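Side-chain contacts in acetyltransferase (Vibrio fischeri, PDB 3JVN), which probably transfers an acyl group, likely acetyl from acetyl-CoA, to an acceptor, like other GNAT-fold acetyltransferases: residues 6-11 and 49-54; 13-18 and 65-70. All coordinates share one frame; numbering follows the deposited sequence.

Contact 1 of 2, residues 6-11 and 49-54; sequences RRAKEI and RYLDDP. With SO4 (sulfate ion), chain B.
Ala8 and Leu51 meet where the end of edge strand 4-7 runs into a loop beside the last turn of helix 47-52, with the two CA atoms 7.7 Å apart. Leu51 carries the contact almost alone. Its CG stands anti to the backbone N (chi1 -162°), and the extended chain sends CD1 out to the loop, where it lies 3.5 Å from Lys9 O and 4.4 Å from Ala8 CB. The side chains of Lys9 and Glu10 contribute little; the methyl packs on their backbone. Ala8 and Leu51 also share a neighbour in Val58 of strand 56-62.

At the strand end of 6-11 sits a sulfate ion, probably from the crystallisation liquor. Arg7 N donates to its O1 at 2.8 Å with an N-H...O angle of 160°. The Arg7 side chain bends at chi3 (99°), and the ion lies over one face of the guanidinium, toward its rim, NH2 lying 3.4 Å from O2. Arg112 NH2 gives the sulfate a further hydrogen bond. One methyl laid on the loop after the strand is a small van der Waals join, whereas the sulfate, met by a backbone N-H and by arginine charge, marks a local site suited to an anion.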
ATOM      1  N   ARG A   6      -5.051  -0.055  26.776  1.00 39.06           N
ATOM      2  CA  ARG A   6      -5.601  -1.402  26.661  1.00 38.86           C
ATOM      3  C   ARG A   6      -6.528  -1.588  25.471  1.00 38.93           C
ATOM      4  O   ARG A   6      -6.980  -0.621  24.861  1.00 40.39           O
ATOM      5  CB  ARG A   6      -6.363  -1.773  27.937  1.00 37.02           C
ATOM      6  CG  ARG A   6      -7.237  -0.663  28.489  1.00 37.29           C
ATOM      7  CD  ARG A   6      -8.278  -1.186  29.488  1.00 36.71           C
ATOM      8  NE  ARG A   6      -9.530  -1.531  28.813  1.00 38.24           N
ATOM      9  CZ  ARG A   6     -10.660  -0.827  28.901  1.00 36.26           C
ATOM     10  NH1 ARG A   6     -11.740  -1.217  28.238  1.00 35.44           N
ATOM     11  NH2 ARG A   6     -10.724   0.248  29.674  1.00 33.35           N
ATOM     12  N   ARG A   7      -6.796  -2.843  25.132  1.00 38.69           N
ATOM     13  CA  ARG A   7      -7.691  -3.140  24.029  1.00 38.49           C
ATOM     14  C   ARG A   7      -9.098  -2.818  24.527  1.00 37.86           C
ATOM     15  O   ARG A   7      -9.463  -3.150  25.656  1.00 38.28           O
ATOM     16  CB  ARG A   7      -7.612  -4.615  23.641  1.00 39.59           C
ATOM     17  CG  ARG A   7      -8.198  -5.540  24.674  1.00 42.22           C
ATOM     18  CD  ARG A   7      -8.527  -6.893  24.093  1.00 43.93           C
ATOM     19  NE  ARG A   7      -7.505  -7.899  24.362  1.00 47.07           N
ATOM     20  CZ  ARG A   7      -6.299  -7.926  23.805  1.00 48.10           C
ATOM     21  NH1 ARG A   7      -5.450  -8.893  24.122  1.00 46.94           N
ATOM     22  NH2 ARG A   7      -5.941  -6.994  22.931  1.00 50.41           N
ATOM     23  N   ALA A   8      -9.878  -2.153  23.683  1.00 37.17           N
ATOM     24  CA  ALA A   8     -11.244  -1.776  24.022  1.00 35.78           C
ATOM     25  C   ALA A   8     -12.133  -2.994  24.255  1.00 35.03           C
ATOM     26  O   ALA A   8     -11.775  -4.126  23.932  1.00 33.45           O
ATOM     27  CB  ALA A   8     -11.827  -0.915  22.918  1.00 35.77           C
ATOM     28  N   LYS A   9     -13.300  -2.741  24.827  1.00 35.91           N
ATOM     29  CA  LYS A   9     -14.259  -3.791  25.122  1.00 35.21           C
ATOM     30  C   LYS A   9     -15.669  -3.312  24.816  1.00 35.38           C
ATOM     31  O   LYS A   9     -15.907  -2.117  24.627  1.00 35.10           O
ATOM     32  CB  LYS A   9     -14.175  -4.196  26.595  1.00 33.89           C
ATOM     33  CG  LYS A   9     -12.848  -4.797  27.029  1.00 32.97           C
ATOM     34  CD  LYS A   9     -12.968  -5.378  28.434  1.00 34.58           C
ATOM     35  CE  LYS A   9     -13.374  -4.309  29.449  1.00 35.48           C
ATOM     36  NZ  LYS A   9     -13.740  -4.857  30.789  1.00 33.84           N
ATOM     37  N   GLU A  10     -16.600  -4.258  24.773  1.00 35.50           N
ATOM     38  CA  GLU A  10     -17.993  -3.956  24.494  1.00 37.18           C
ATOM     39  C   GLU A  10     -18.544  -2.950  25.522  1.00 36.30           C
ATOM     40  O   GLU A  10     -19.500  -2.220  25.238  1.00 36.07           O
ATOM     41  CB  GLU A  10     -18.803  -5.257  24.515  1.00 39.35           C
ATOM     42  CG  GLU A  10     -20.210  -5.143  23.942  1.00 44.90           C
ATOM     43  CD  GLU A  10     -20.999  -6.445  24.044  1.00 48.70           C
ATOM     44  OE1 GLU A  10     -21.119  -6.976  25.175  1.00 50.37           O
ATOM     45  OE2 GLU A  10     -21.517  -6.923  23.003  1.00 47.84           O
ATOM     46  N   ILE A  11     -17.907  -2.904  26.694  1.00 35.37           N
ATOM     47  CA  ILE A  11     -18.286  -2.017  27.797  1.00 35.00           C
ATOM     48  C   ILE A  11     -17.912  -0.550  27.583  1.00 34.18           C
ATOM     49  O   ILE A  11     -18.348   0.324  28.327  1.00 34.67           O
ATOM     50  CB  ILE A  11     -17.626  -2.472  29.131  1.00 35.45           C
ATOM     51  CG1 ILE A  11     -16.094  -2.425  29.012  1.00 35.93           C
ATOM     52  CG2 ILE A  11     -18.063  -3.891  29.475  1.00 35.91           C
ATOM     53  CD1 ILE A  11     -15.379  -1.643  30.124  1.00 33.79           C
ATOM     54  N   ARG A  49     -19.675  -2.677  15.488  1.00 33.20           N
ATOM     55  CA  ARG A  49     -19.372  -3.680  14.467  1.00 34.53           C
ATOM     56  C   ARG A  49     -17.868  -3.671  14.222  1.00 35.20           C
ATOM     57  O   ARG A  49     -17.238  -4.714  14.006  1.00 34.26           O
ATOM     58  CB  ARG A  49     -20.073  -3.340  13.148  1.00 36.43           C
ATOM     59  CG  ARG A  49     -21.531  -3.745  13.050  1.00 39.06           C
ATOM     60  CD  ARG A  49     -22.035  -3.424  11.651  1.00 43.71           C
ATOM     61  NE  ARG A  49     -23.356  -3.983  11.380  1.00 50.27           N
ATOM     62  CZ  ARG A  49     -23.938  -3.967  10.180  1.00 53.36           C
ATOM     63  NH1 ARG A  49     -25.145  -4.495  10.014  1.00 54.37           N
ATOM     64  NH2 ARG A  49     -23.312  -3.424   9.135  1.00 52.83           N
ATOM     65  N   TYR A  50     -17.309  -2.463  14.236  1.00 34.81           N
ATOM     66  CA  TYR A  50     -15.881  -2.263  14.030  1.00 34.78           C
ATOM     67  C   TYR A  50     -15.107  -3.012  15.102  1.00 35.30           C
ATOM     68  O   TYR A  50     -14.166  -3.746  14.817  1.00 36.94           O
ATOM     69  CB  TYR A  50     -15.542  -0.776  14.123  1.00 34.63           C
ATOM     70  CG  TYR A  50     -14.152  -0.432  13.625  1.00 33.19           C
ATOM     71  CD1 TYR A  50     -13.018  -0.664  14.419  1.00 32.91           C
ATOM     72  CD2 TYR A  50     -13.969   0.098  12.345  1.00 29.49           C
ATOM     73  CE1 TYR A  50     -11.734  -0.377  13.942  1.00 31.63           C
ATOM     74  CE2 TYR A  50     -12.706   0.382  11.859  1.00 31.00           C
ATOM     75  CZ  TYR A  50     -11.590   0.147  12.661  1.00 32.72           C
ATOM     76  OH  TYR A  50     -10.343   0.450  12.168  1.00 33.93           O
ATOM     77  N   LEU A  51     -15.514  -2.821  16.346  1.00 34.28           N
ATOM     78  CA  LEU A  51     -14.850  -3.468  17.452  1.00 34.43           C
ATOM     79  C   LEU A  51     -14.946  -4.996  17.354  1.00 34.63           C
ATOM     80  O   LEU A  51     -14.000  -5.704  17.694  1.00 34.98           O
ATOM     81  CB  LEU A  51     -15.473  -2.963  18.750  1.00 33.34           C
ATOM     82  CG  LEU A  51     -14.722  -3.139  20.069  1.00 33.38           C
ATOM     83  CD1 LEU A  51     -15.576  -2.496  21.150  1.00 31.79           C
ATOM     84  CD2 LEU A  51     -14.469  -4.612  20.400  1.00 29.80           C
ATOM     85  N   ASP A  52     -16.080  -5.492  16.868  1.00 34.49           N
ATOM     86  CA  ASP A  52     -16.332  -6.930  16.742  1.00 33.91           C
ATOM     87  C   ASP A  52     -15.631  -7.596  15.555  1.00 32.77           C
ATOM     88  O   ASP A  52     -15.475  -8.823  15.514  1.00 31.25           O
ATOM     89  CB  ASP A  52     -17.848  -7.173  16.646  1.00 35.83           C
ATOM     90  CG  ASP A  52     -18.209  -8.649  16.565  1.00 39.34           C
ATOM     91  OD1 ASP A  52     -17.782  -9.418  17.457  1.00 41.32           O
ATOM     92  OD2 ASP A  52     -18.929  -9.043  15.619  1.00 38.69           O
ATOM     93  N   ASP A  53     -15.212  -6.783  14.590  1.00 32.20           N
ATOM     94  CA  ASP A  53     -14.545  -7.295  13.393  1.00 31.78           C
ATOM     95  C   ASP A  53     -13.195  -7.914  13.767  1.00 31.52           C
ATOM     96  O   ASP A  53     -12.362  -7.268  14.406  1.00 31.51           O
ATOM     97  CB  ASP A  53     -14.375  -6.160  12.378  1.00 32.26           C
ATOM     98  CG  ASP A  53     -14.122  -6.665  10.971  1.00 32.51           C
ATOM     99  OD1 ASP A  53     -12.960  -6.976  10.632  1.00 35.92           O
ATOM    100  OD2 ASP A  53     -15.098  -6.761  10.199  1.00 33.22           O
ATOM    101  N   PRO A  54     -12.969  -9.177  13.371  1.00 30.31           N
ATOM    102  CA  PRO A  54     -11.725  -9.894  13.671  1.00 29.30           C
ATOM    103  C   PRO A  54     -10.452  -9.270  13.075  1.00 30.71           C
ATOM    104  O   PRO A  54      -9.331  -9.566  13.520  1.00 29.99           O
ATOM    105  CB  PRO A  54     -12.009 -11.302  13.152  1.00 27.17           C
ATOM    106  CG  PRO A  54     -12.896 -11.069  11.998  1.00 28.71           C
ATOM    107  CD  PRO A  54     -13.826  -9.954  12.455  1.00 29.60           C
TER
HETATM  108  S   SO4 B 201      -3.777  -5.104  26.012  1.00 46.27           S
HETATM  109  O1  SO4 B 201      -5.256  -5.043  26.035  1.00 44.12           O
HETATM  110  O2  SO4 B 201      -3.346  -6.069  24.986  1.00 42.24           O
HETATM  111  O3  SO4 B 201      -3.293  -5.563  27.329  1.00 46.84           O
HETATM  112  O4  SO4 B 201      -3.218  -3.764  25.719  1.00 43.44           O

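Contact 2 of 2, residues 13-18 and 65-70; sequences LYCLNS and DVIIGF
Leu16 and Phe70 lie at an angle to one another, the CD2 methyl of the leucine approaching the root of the aromatic side chain: it is 4.1 Å from Phe70 CG and 4.2 Å from Phe70 CB. The Leu16 bond to CB does not aim at the strand, but with CG anti to the carbonyl carbon (chi1 -62°) the end of the chain swings closer. The Phe70 side chain also touches Leu19 and Met20, further along helix 13-30.

This is the first helix of a GNAT fold lying against the mixed sheet, here over the start of strand 67-79. Between Ile67 and Phe70, which both point their CB toward the helix, Ile68 and Gly69 both pair with Ala61 of strand 56-62 in a classic beta bulge. The second meeting is at Cys15 and Ile67, whose CA atoms are 7.3 Å apart. The CB of each points toward the other segment, and the Ile67 CD1 methyl lies 4.0 Å from Cys15 SG and equally far from Cys15 CB, alongside the CB-SG bond. Val60 of strand 56-62 packs against Leu16, Ile67 and Phe70 alike.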
ATOM      1  N   LEU A  13     -18.229   0.854  24.407  1.00 30.76           N
ATOM      2  CA  LEU A  13     -18.980   1.328  23.249  1.00 30.53           C
ATOM      3  C   LEU A  13     -19.748   2.615  23.555  1.00 29.76           C
ATOM      4  O   LEU A  13     -19.849   3.510  22.713  1.00 28.05           O
ATOM      5  CB  LEU A  13     -19.947   0.242  22.747  1.00 30.80           C
ATOM      6  CG  LEU A  13     -19.292  -0.923  21.987  1.00 32.38           C
ATOM      7  CD1 LEU A  13     -20.351  -1.920  21.522  1.00 32.19           C
ATOM      8  CD2 LEU A  13     -18.511  -0.372  20.788  1.00 29.05           C
ATOM      9  N   TYR A  14     -20.283   2.705  24.766  1.00 29.06           N
ATOM     10  CA  TYR A  14     -21.038   3.883  25.167  1.00 30.67           C
ATOM     11  C   TYR A  14     -20.124   5.124  25.169  1.00 31.07           C
ATOM     12  O   TYR A  14     -20.460   6.151  24.579  1.00 30.61           O
ATOM     13  CB  TYR A  14     -21.659   3.650  26.554  1.00 30.32           C
ATOM     14  CG  TYR A  14     -22.746   4.638  26.909  1.00 28.66           C
ATOM     15  CD1 TYR A  14     -24.075   4.426  26.521  1.00 28.36           C
ATOM     16  CD2 TYR A  14     -22.437   5.818  27.582  1.00 27.48           C
ATOM     17  CE1 TYR A  14     -25.070   5.372  26.795  1.00 28.50           C
ATOM     18  CE2 TYR A  14     -23.412   6.770  27.850  1.00 28.57           C
ATOM     19  CZ  TYR A  14     -24.725   6.545  27.456  1.00 29.20           C
ATOM     20  OH  TYR A  14     -25.668   7.515  27.709  1.00 31.10           O
ATOM     21  N   CYS A  15     -18.964   5.010  25.817  1.00 31.86           N
ATOM     22  CA  CYS A  15     -17.988   6.104  25.891  1.00 33.18           C
ATOM     23  C   CYS A  15     -17.506   6.466  24.497  1.00 31.69           C
ATOM     24  O   CYS A  15     -17.442   7.640  24.115  1.00 28.27           O
ATOM     25  CB  CYS A  15     -16.771   5.682  26.711  1.00 35.34           C
ATOM     26  SG  CYS A  15     -17.185   4.816  28.230  1.00 50.36           S
ATOM     27  N   LEU A  16     -17.156   5.435  23.740  1.00 30.76           N
ATOM     28  CA  LEU A  16     -16.661   5.625  22.394  1.00 30.35           C
ATOM     29  C   LEU A  16     -17.605   6.433  21.505  1.00 28.86           C
ATOM     30  O   LEU A  16     -17.142   7.275  20.746  1.00 28.51           O
ATOM     31  CB  LEU A  16     -16.306   4.258  21.791  1.00 30.24           C
ATOM     32  CG  LEU A  16     -15.181   3.583  22.604  1.00 32.11           C
ATOM     33  CD1 LEU A  16     -14.775   2.248  21.996  1.00 31.18           C
ATOM     34  CD2 LEU A  16     -13.969   4.523  22.656  1.00 34.84           C
ATOM     35  N   ASN A  17     -18.915   6.199  21.597  1.00 29.72           N
ATOM     36  CA  ASN A  17     -19.874   6.970  20.795  1.00 29.21           C
ATOM     37  C   ASN A  17     -19.648   8.470  21.004  1.00 29.06           C
ATOM     38  O   ASN A  17     -19.633   9.245  20.045  1.00 27.64           O
ATOM     39  CB  ASN A  17     -21.320   6.621  21.163  1.00 28.34           C
ATOM     40  CG  ASN A  17     -21.776   5.310  20.554  1.00 28.68           C
ATOM     41  OD1 ASN A  17     -21.252   4.880  19.526  1.00 33.70           O
ATOM     42  ND2 ASN A  17     -22.767   4.681  21.167  1.00 27.55           N
ATOM     43  N   SER A  18     -19.453   8.855  22.264  1.00 29.83           N
ATOM     44  CA  SER A  18     -19.214  10.240  22.666  1.00 31.45           C
ATOM     45  C   SER A  18     -17.871  10.793  22.205  1.00 31.80           C
ATOM     46  O   SER A  18     -17.807  11.905  21.708  1.00 32.89           O
ATOM     47  CB  SER A  18     -19.317  10.357  24.190  1.00 31.62           C
ATOM     48  OG  SER A  18     -18.880  11.625  24.625  1.00 34.38           O
ATOM     49  N   ASP A  65     -10.490   5.932  35.731  1.00 61.71           N
ATOM     50  CA  ASP A  65     -11.496   4.915  35.458  1.00 59.24           C
ATOM     51  C   ASP A  65     -12.297   5.431  34.277  1.00 57.14           C
ATOM     52  O   ASP A  65     -13.340   4.882  33.924  1.00 57.11           O
ATOM     53  CB  ASP A  65     -12.422   4.718  36.661  1.00 61.58           C
ATOM     54  CG  ASP A  65     -12.213   3.376  37.350  1.00 63.71           C
ATOM     55  OD1 ASP A  65     -12.296   2.334  36.655  1.00 63.31           O
ATOM     56  OD2 ASP A  65     -11.974   3.366  38.582  1.00 63.94           O
ATOM     57  N   VAL A  66     -11.793   6.508  33.684  1.00 53.65           N
ATOM     58  CA  VAL A  66     -12.427   7.139  32.536  1.00 50.78           C
ATOM     59  C   VAL A  66     -11.511   7.066  31.304  1.00 48.22           C
ATOM     60  O   VAL A  66     -10.295   7.246  31.399  1.00 46.57           O
ATOM     61  CB  VAL A  66     -12.787   8.620  32.859  1.00 51.50           C
ATOM     62  CG1 VAL A  66     -11.549   9.371  33.332  1.00 54.04           C
ATOM     63  CG2 VAL A  66     -13.386   9.304  31.635  1.00 50.91           C
ATOM     64  N   ILE A  67     -12.104   6.783  30.150  1.00 46.10           N
ATOM     65  CA  ILE A  67     -11.355   6.688  28.906  1.00 44.35           C
ATOM     66  C   ILE A  67     -11.094   8.089  28.365  1.00 43.47           C
ATOM     67  O   ILE A  67     -12.030   8.795  27.974  1.00 42.46           O
ATOM     68  CB  ILE A  67     -12.138   5.881  27.860  1.00 43.16           C
ATOM     69  CG1 ILE A  67     -12.466   4.501  28.431  1.00 42.95           C
ATOM     70  CG2 ILE A  67     -11.330   5.775  26.582  1.00 42.94           C
ATOM     71  CD1 ILE A  67     -13.401   3.678  27.585  1.00 45.15           C
ATOM     72  N   ILE A  68      -9.827   8.496  28.352  1.00 41.77           N
ATOM     73  CA  ILE A  68      -9.467   9.823  27.867  1.00 41.50           C
ATOM     74  C   ILE A  68      -8.883   9.808  26.460  1.00 40.71           C
ATOM     75  O   ILE A  68      -8.404  10.830  25.962  1.00 42.17           O
ATOM     76  CB  ILE A  68      -8.477  10.539  28.844  1.00 42.63           C
ATOM     77  CG1 ILE A  68      -7.338   9.590  29.268  1.00 41.66           C
ATOM     78  CG2 ILE A  68      -9.232  11.055  30.066  1.00 43.18           C
ATOM     79  CD1 ILE A  68      -6.237   9.442  28.242  1.00 39.66           C
ATOM     80  N   GLY A  69      -8.938   8.650  25.812  1.00 38.14           N
ATOM     81  CA  GLY A  69      -8.416   8.553  24.464  1.00 34.85           C
ATOM     82  C   GLY A  69      -8.545   7.173  23.850  1.00 32.77           C
ATOM     83  O   GLY A  69      -8.737   6.184  24.549  1.00 31.60           O
ATOM     84  N   PHE A  70      -8.453   7.113  22.527  1.00 31.34           N
ATOM     85  CA  PHE A  70      -8.535   5.850  21.810  1.00 29.78           C
ATOM     86  C   PHE A  70      -7.874   6.002  20.438  1.00 28.43           C
ATOM     87  O   PHE A  70      -7.614   7.113  19.971  1.00 28.02           O
ATOM     88  CB  PHE A  70     -10.001   5.406  21.643  1.00 29.41           C
ATOM     89  CG  PHE A  70     -10.786   6.251  20.681  1.00 29.63           C
ATOM     90  CD1 PHE A  70     -11.292   7.495  21.066  1.00 30.94           C
ATOM     91  CD2 PHE A  70     -10.957   5.839  19.364  1.00 28.34           C
ATOM     92  CE1 PHE A  70     -11.950   8.317  20.144  1.00 28.70           C
ATOM     93  CE2 PHE A  70     -11.608   6.650  18.440  1.00 27.23           C
ATOM     94  CZ  PHE A  70     -12.103   7.888  18.828  1.00 28.28           C
TER

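Overall arrangement
Contacts 1 and 2 are centred about 12 Å apart and both reach the same mixed sheet. They interlock along the chain: strand 4-7 leads into helix 13-30, which is followed by helix 47-52, and only then come the other four strands. The two join at Leu51 CD1, 3.6 Å from Leu13 CD2, so the methyl that reaches the 6-11 loop also touches the start of the helix in contact 2. Strand 56-62 lies between strands 4-7 and 67-79 and serves both, through Val58 and Val60. The sulfate lies at the strand side of contact 1, its O1 11.7 Å from Leu51 CD1, and takes no part in the packing. Asp53 OD1 is hydrogen-bonded to Thr81 OG1 of the second subunit.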